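Long-range contacts in RcdA (Caulobacter vibrioides, PDB 3CTW), which probably takes part as an adaptor in the regulated proteolysis of the cell-cycle regulator CtrA by the ClpXP protease: residues D27-E32 against E134-L139; E38-Y43 against M123-R128. All coordinates share one frame; numbering follows the deposited sequence.

Contact 1 of 2, residues D27-E32 against E134-L139; sequences DRTFEE and ERVRHL. With EDO (1,2-ethanediol), chain F.
E32 and R135 form a salt bridge between two antiparallel helices of a three-helix bundle. The helices are 26-44 and 120-145. E32 runs out extended from its helix, and R135 crosses it at about a right angle. The R135 chain is bent at chi2 (97°) and again at chi3, which turns its guanidinium to the carboxylate. The two planes are 27° apart. OE2 of E32 lies 2.7 Å from NH1 of R135, the close arm of the bridge. The second arm is poor: R135 NH2 donates to E32 OE1 at 3.2 Å, and the N-H...O angle of 125° marks it as weak. Both carboxylate oxygens thus have a partner on R135, but unequally.

Next to the salt bridge the helices meet through T29, V136 and L139. T29 CG2 and L139 CD1 meet tip to tip at 3.7 Å. T29 crosses V136 at about a right angle, with the polar OG1 of T29 3.9 Å from CG2 of V136, a van der Waals contact. W80 of helix 57-88 packs on both V136 and L139.

D27 OD1 accepts two hydrogen bonds from a 1,2-ethanediol, probably from the crystallisation liquor: one from O1 at 2.7 Å and one from O2 at 2.8 Å. The same diol lays its C2 3.5 Å from F30 CD2.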
loop_
_atom_site.group_PDB
_atom_site.type_symbol
_atom_site.label_atom_id
_atom_site.label_comp_id
_atom_site.label_asym_id
_atom_site.label_seq_id
_atom_site.Cartn_x
_atom_site.Cartn_y
_atom_site.Cartn_z
ATOM N N ASP A 27 12.451 -9.356 -9.247
ATOM C CA ASP A 27 11.594 -10.080 -10.158
ATOM C C ASP A 27 11.159 -11.413 -9.585
ATOM O O ASP A 27 10.103 -11.933 -9.944
ATOM C CB ASP A 27 12.304 -10.300 -11.487
ATOM C CG ASP A 27 11.349 -10.659 -12.600
ATOM O OD1 ASP A 27 10.147 -10.316 -12.504
ATOM O OD2 ASP A 27 11.811 -11.263 -13.595
ATOM N N ARG A 28 11.981 -11.961 -8.695
ATOM C CA ARG A 28 11.688 -13.254 -8.089
ATOM C C ARG A 28 10.731 -13.087 -6.915
ATOM O O ARG A 28 9.738 -13.801 -6.808
ATOM C CB ARG A 28 12.968 -13.976 -7.642
ATOM C CG ARG A 28 12.781 -15.474 -7.561
ATOM C CD ARG A 28 13.769 -16.130 -6.616
ATOM N NE ARG A 28 15.148 -16.030 -7.081
ATOM C CZ ARG A 28 16.057 -15.211 -6.559
ATOM N NH1 ARG A 28 15.737 -14.405 -5.548
ATOM N NH2 ARG A 28 17.288 -15.199 -7.049
ATOM N N THR A 29 11.034 -12.124 -6.051
ATOM C CA THR A 29 10.248 -11.884 -4.843
ATOM C C THR A 29 8.866 -11.280 -5.142
ATOM O O THR A 29 7.953 -11.375 -4.321
ATOM C CB THR A 29 11.026 -11.025 -3.805
ATOM O OG1 THR A 29 10.256 -10.903 -2.602
ATOM C CG2 THR A 29 11.258 -9.665 -4.330
ATOM N N PHE A 30 8.714 -10.677 -6.320
ATOM C CA PHE A 30 7.396 -10.247 -6.802
ATOM C C PHE A 30 6.488 -11.445 -7.064
ATOM O O PHE A 30 5.289 -11.408 -6.766
ATOM C CB PHE A 30 7.522 -9.425 -8.088
ATOM C CG PHE A 30 6.207 -8.881 -8.591
ATOM C CD1 PHE A 30 5.707 -7.694 -8.095
ATOM C CD2 PHE A 30 5.472 -9.551 -9.560
ATOM C CE1 PHE A 30 4.501 -7.182 -8.541
ATOM C CE2 PHE A 30 4.265 -9.041 -10.005
ATOM C CZ PHE A 30 3.780 -7.858 -9.490
ATOM N N GLU A 31 7.062 -12.486 -7.666
ATOM C CA GLU A 31 6.322 -13.697 -7.995
ATOM C C GLU A 31 5.917 -14.436 -6.726
ATOM O O GLU A 31 4.842 -15.047 -6.666
ATOM C CB GLU A 31 7.154 -14.619 -8.887
ATOM C CG GLU A 31 7.529 -14.056 -10.239
ATOM C CD GLU A 31 8.446 -14.993 -11.008
ATOM O OE1 GLU A 31 8.351 -16.229 -10.807
ATOM O OE2 GLU A 31 9.266 -14.492 -11.808
ATOM N N GLU A 32 6.777 -14.371 -5.707
ATOM C CA GLU A 32 6.499 -14.984 -4.409
ATOM C C GLU A 32 5.364 -14.259 -3.695
ATOM O O GLU A 32 4.513 -14.890 -3.053
ATOM C CB GLU A 32 7.749 -14.978 -3.523
ATOM C CG GLU A 32 7.581 -15.716 -2.187
ATOM C CD GLU A 32 8.790 -15.583 -1.275
ATOM O OE1 GLU A 32 8.890 -16.346 -0.293
ATOM O OE2 GLU A 32 9.640 -14.706 -1.539
ATOM N N GLU A 134 10.394 -10.397 5.654
ATOM C CA GLU A 134 11.769 -10.008 5.938
ATOM C C GLU A 134 12.636 -10.045 4.685
ATOM O O GLU A 134 13.640 -9.342 4.591
ATOM C CB GLU A 134 12.371 -10.867 7.056
ATOM C CG GLU A 134 12.176 -12.367 6.905
ATOM C CD GLU A 134 12.486 -13.128 8.191
ATOM O OE1 GLU A 134 12.998 -12.503 9.149
ATOM O OE2 GLU A 134 12.223 -14.351 8.249
ATOM N N ARG A 135 12.223 -10.850 3.717
ATOM C CA ARG A 135 12.870 -10.899 2.411
ATOM C C ARG A 135 12.654 -9.567 1.708
ATOM O O ARG A 135 13.531 -9.076 1.001
ATOM C CB ARG A 135 12.251 -12.010 1.571
ATOM C CG ARG A 135 13.098 -12.480 0.427
ATOM C CD ARG A 135 13.890 -13.729 0.802
ATOM N NE ARG A 135 13.078 -14.792 1.408
ATOM C CZ ARG A 135 12.226 -15.583 0.748
ATOM N NH1 ARG A 135 12.048 -15.448 -0.556
ATOM N NH2 ARG A 135 11.546 -16.521 1.397
ATOM N N VAL A 136 11.472 -8.990 1.897
ATOM C CA VAL A 136 11.160 -7.678 1.346
ATOM C C VAL A 136 11.795 -6.561 2.178
ATOM O O VAL A 136 12.335 -5.600 1.628
ATOM C CB VAL A 136 9.638 -7.467 1.209
ATOM C CG1 VAL A 136 9.307 -6.002 0.941
ATOM C CG2 VAL A 136 9.088 -8.357 0.096
ATOM N N ARG A 137 11.751 -6.705 3.501
ATOM C CA ARG A 137 12.333 -5.716 4.409
ATOM C C ARG A 137 13.833 -5.543 4.186
ATOM O O ARG A 137 14.346 -4.419 4.238
ATOM C CB ARG A 137 12.045 -6.081 5.868
ATOM C CG ARG A 137 12.500 -5.035 6.902
ATOM C CD ARG A 137 12.024 -5.364 8.319
ATOM N NE ARG A 137 12.366 -6.727 8.728
ATOM C CZ ARG A 137 13.499 -7.074 9.333
ATOM N NH1 ARG A 137 14.420 -6.159 9.620
ATOM N NH2 ARG A 137 13.705 -8.343 9.654
ATOM N N HIS A 138 14.530 -6.651 3.935
ATOM C CA HIS A 138 15.963 -6.596 3.662
ATOM C C HIS A 138 16.226 -5.950 2.309
ATOM O O HIS A 138 17.164 -5.169 2.152
ATOM C CB HIS A 138 16.603 -7.988 3.754
ATOM C CG HIS A 138 16.796 -8.471 5.162
ATOM N ND1 HIS A 138 17.701 -7.894 6.030
ATOM C CD2 HIS A 138 16.203 -9.475 5.851
ATOM C CE1 HIS A 138 17.653 -8.520 7.193
ATOM N NE2 HIS A 138 16.756 -9.487 7.109
ATOM N N LEU A 139 15.349 -6.245 1.353
ATOM C CA LEU A 139 15.413 -5.652 0.026
ATOM C C LEU A 139 15.049 -4.165 0.086
ATOM O O LEU A 139 15.619 -3.344 -0.634
ATOM C CB LEU A 139 14.460 -6.387 -0.914
ATOM C CG LEU A 139 14.821 -6.455 -2.401
ATOM C CD1 LEU A 139 13.966 -7.484 -3.055
ATOM C CD2 LEU A 139 14.617 -5.129 -3.103
HETATM C C1 EDO F . 7.523 -8.028 -12.940
HETATM O O1 EDO F . 8.657 -8.168 -12.067
HETATM C C2 EDO F . 6.599 -9.242 -12.825
HETATM O O2 EDO F . 7.329 -10.478 -12.883
#

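Contact 2 of 2, residues E38-Y43 against M123-R128; sequences EETAAY and MNLLQR. With EDO (1,2-ethanediol), chain G.
R128 grips E39 end-on with two nitrogens, one for each carboxylate oxygen. NH1 donates to OE2 of E39 at 2.8 Å, and NH2 donates to OE1 at 2.9 Å. Both bonds are fairly straight. The side chains cross at about a right angle, and the flat groups are not coplanar: carboxylate and guanidinium are turned 49° apart. The oxygens lie near the guanidinium plane, at its edge. Relative to the carboxylate, however, both donors stand about 60° out of plane. The E39 chain is extended beyond CG, while R128 bends at chi3 (64°) to bring its NH1 and NH2 edge to the acid.

Next to this pair, L125 points toward helix 26-44, which runs antiparallel to its own. Its CD1 leans at a slant on Y43, 3.7 Å from CD2 and 3.9 Å from CB. The L125 and T40 side chains pass each other in opposite directions, CD2 of L125 4.0 Å from OG1 of T40. That hydroxyl is hydrogen-bonded to L36 O within its own helix, and Y43 OH is bonded to D51 OD2. L70 and L74 of helix 57-88 also touch T40.

A 1,2-ethanediol, probably from the crystallisation liquor, sits by L125 and N124. Its O1 takes a long, weak bond from R128 NH1 at 3.5 Å.

The chemistry divides into a bidentate, end-on salt bridge and a leucine packed beside it. The two bonds probably fix the turn of the guanidinium. The charges pair with each other across the helices, while CD1 of L125 packs on Y43, whose OH is satisfied by D51.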
loop_
_atom_site.group_PDB
_atom_site.type_symbol
_atom_site.label_atom_id
_atom_site.label_comp_id
_atom_site.label_asym_id
_atom_site.label_seq_id
_atom_site.Cartn_x
_atom_site.Cartn_y
_atom_site.Cartn_z
ATOM N N GLU A 38 -2.508 -15.120 -3.734
ATOM C CA GLU A 38 -3.498 -15.914 -4.455
ATOM C C GLU A 38 -3.853 -17.188 -3.693
ATOM O O GLU A 38 -5.020 -17.572 -3.634
ATOM C CB GLU A 38 -3.054 -16.253 -5.879
ATOM C CG GLU A 38 -4.224 -16.684 -6.748
ATOM C CD GLU A 38 -3.820 -16.945 -8.179
ATOM O OE1 GLU A 38 -2.743 -17.554 -8.373
ATOM O OE2 GLU A 38 -4.576 -16.548 -9.094
ATOM N N GLU A 39 -2.854 -17.812 -3.076
ATOM C CA GLU A 39 -3.086 -19.027 -2.297
ATOM C C GLU A 39 -3.805 -18.749 -0.966
ATOM O O GLU A 39 -4.489 -19.624 -0.427
ATOM C CB GLU A 39 -1.774 -19.775 -2.048
ATOM C CG GLU A 39 -1.165 -20.424 -3.266
ATOM C CD GLU A 39 0.043 -21.289 -2.914
ATOM O OE1 GLU A 39 1.103 -21.121 -3.558
ATOM O OE2 GLU A 39 -0.059 -22.119 -1.978
ATOM N N THR A 40 -3.645 -17.534 -0.449
ATOM C CA THR A 40 -4.240 -17.154 0.817
ATOM C C THR A 40 -5.746 -16.947 0.669
ATOM O O THR A 40 -6.531 -17.489 1.441
ATOM C CB THR A 40 -3.572 -15.898 1.361
ATOM O OG1 THR A 40 -2.205 -16.200 1.642
ATOM C CG2 THR A 40 -4.255 -15.418 2.633
ATOM N N ALA A 41 -6.137 -16.176 -0.341
ATOM C CA ALA A 41 -7.540 -15.895 -0.596
ATOM C C ALA A 41 -8.276 -17.157 -1.016
ATOM O O ALA A 41 -9.455 -17.298 -0.740
ATOM C CB ALA A 41 -7.678 -14.817 -1.658
ATOM N N ALA A 42 -7.580 -18.077 -1.675
ATOM C CA ALA A 42 -8.157 -19.366 -2.060
ATOM C C ALA A 42 -8.362 -20.286 -0.847
ATOM O O ALA A 42 -9.322 -21.061 -0.791
ATOM C CB ALA A 42 -7.279 -20.049 -3.113
ATOM N N TYR A 43 -7.468 -20.159 0.127
ATOM C CA TYR A 43 -7.541 -20.940 1.346
ATOM C C TYR A 43 -8.599 -20.391 2.304
ATOM O O TYR A 43 -9.453 -21.129 2.775
ATOM C CB TYR A 43 -6.165 -20.993 2.022
ATOM C CG TYR A 43 -6.172 -21.684 3.367
ATOM C CD1 TYR A 43 -6.226 -23.072 3.458
ATOM C CD2 TYR A 43 -6.127 -20.950 4.553
ATOM C CE1 TYR A 43 -6.236 -23.713 4.694
ATOM C CE2 TYR A 43 -6.139 -21.586 5.797
ATOM C CZ TYR A 43 -6.187 -22.966 5.856
ATOM O OH TYR A 43 -6.210 -23.590 7.080
ATOM N N MET A 123 -1.200 -22.290 9.184
ATOM C CA MET A 123 0.123 -22.275 9.755
ATOM C C MET A 123 1.209 -22.161 8.685
ATOM O O MET A 123 2.178 -21.436 8.879
ATOM C CB MET A 123 0.342 -23.504 10.625
ATOM C CG MET A 123 1.506 -23.346 11.557
ATOM S SD MET A 123 1.070 -22.317 12.975
ATOM C CE MET A 123 0.206 -23.526 13.985
ATOM N N ASN A 124 1.024 -22.852 7.554
ATOM C CA ASN A 124 1.986 -22.818 6.442
ATOM C C ASN A 124 2.090 -21.434 5.794
ATOM O O ASN A 124 3.183 -20.899 5.604
ATOM C CB ASN A 124 1.610 -23.830 5.353
ATOM C CG ASN A 124 1.814 -25.277 5.774
ATOM O OD1 ASN A 124 2.571 -25.569 6.698
ATOM N ND2 ASN A 124 1.147 -26.196 5.066
ATOM N N LEU A 125 0.935 -20.862 5.452
ATOM C CA LEU A 125 0.858 -19.553 4.803
ATOM C C LEU A 125 1.395 -18.454 5.701
ATOM O O LEU A 125 1.932 -17.464 5.219
ATOM C CB LEU A 125 -0.588 -19.224 4.422
ATOM C CG LEU A 125 -1.281 -20.100 3.393
ATOM C CD1 LEU A 125 -2.757 -19.827 3.429
ATOM C CD2 LEU A 125 -0.728 -19.870 2.010
ATOM N N LEU A 126 1.251 -18.631 7.006
ATOM C CA LEU A 126 1.770 -17.674 7.962
ATOM C C LEU A 126 3.294 -17.707 8.018
ATOM O O LEU A 126 3.946 -16.666 8.125
ATOM C CB LEU A 126 1.175 -17.948 9.340
ATOM C CG LEU A 126 1.219 -16.838 10.383
ATOM C CD1 LEU A 126 0.536 -15.540 9.942
ATOM C CD2 LEU A 126 0.549 -17.363 11.644
ATOM N N GLN A 127 3.855 -18.908 7.901
ATOM C CA GLN A 127 5.301 -19.097 7.895
ATOM C C GLN A 127 5.931 -18.631 6.582
ATOM O O GLN A 127 7.058 -18.150 6.565
ATOM C CB GLN A 127 5.642 -20.560 8.167
ATOM C CG GLN A 127 5.321 -21.011 9.578
ATOM C CD GLN A 127 5.544 -22.495 9.783
ATOM O OE1 GLN A 127 4.659 -23.208 10.248
ATOM N NE2 GLN A 127 6.730 -22.967 9.430
ATOM N N ARG A 128 5.186 -18.766 5.487
ATOM C CA ARG A 128 5.648 -18.313 4.169
ATOM C C ARG A 128 5.632 -16.795 4.114
ATOM O O ARG A 128 6.556 -16.178 3.557
ATOM C CB ARG A 128 4.791 -18.886 3.023
ATOM C CG ARG A 128 4.872 -20.400 2.850
ATOM C CD ARG A 128 3.744 -20.922 1.955
ATOM N NE ARG A 128 3.810 -20.418 0.583
ATOM C CZ ARG A 128 2.845 -20.582 -0.327
ATOM N NH1 ARG A 128 1.734 -21.233 -0.028
ATOM N NH2 ARG A 128 2.984 -20.092 -1.547
HETATM C C1 EDO G . -0.684 -23.476 2.768
HETATM O O1 EDO G . 0.660 -23.612 2.262
HETATM C C2 EDO G . -1.575 -24.668 2.411
HETATM O O2 EDO G . -2.567 -24.257 1.457
#

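Contacts 1 and 2 join the same two helices, 26-44 and 120-145, at places whose centres are about 16 Å apart. Because the helices run antiparallel, contact 2 is nested inside the chain loop that contact 1 closes. Neither is wholly core or wholly surface. Each combines a Glu-Arg pair with buried residues: T29 and V136 in contact 1, T40 and L125 in contact 2. The acid comes from helix 26-44 both times. The bridge is bidentate and near-straight in contact 2, lopsided in contact 1. The apolar part also differs, with aliphatic tips in contact 1 and a leucine against an aromatic ring in contact 2. Helix 57-88 packs against both, through W80 at contact 1 and through L70 and L74 at contact 2.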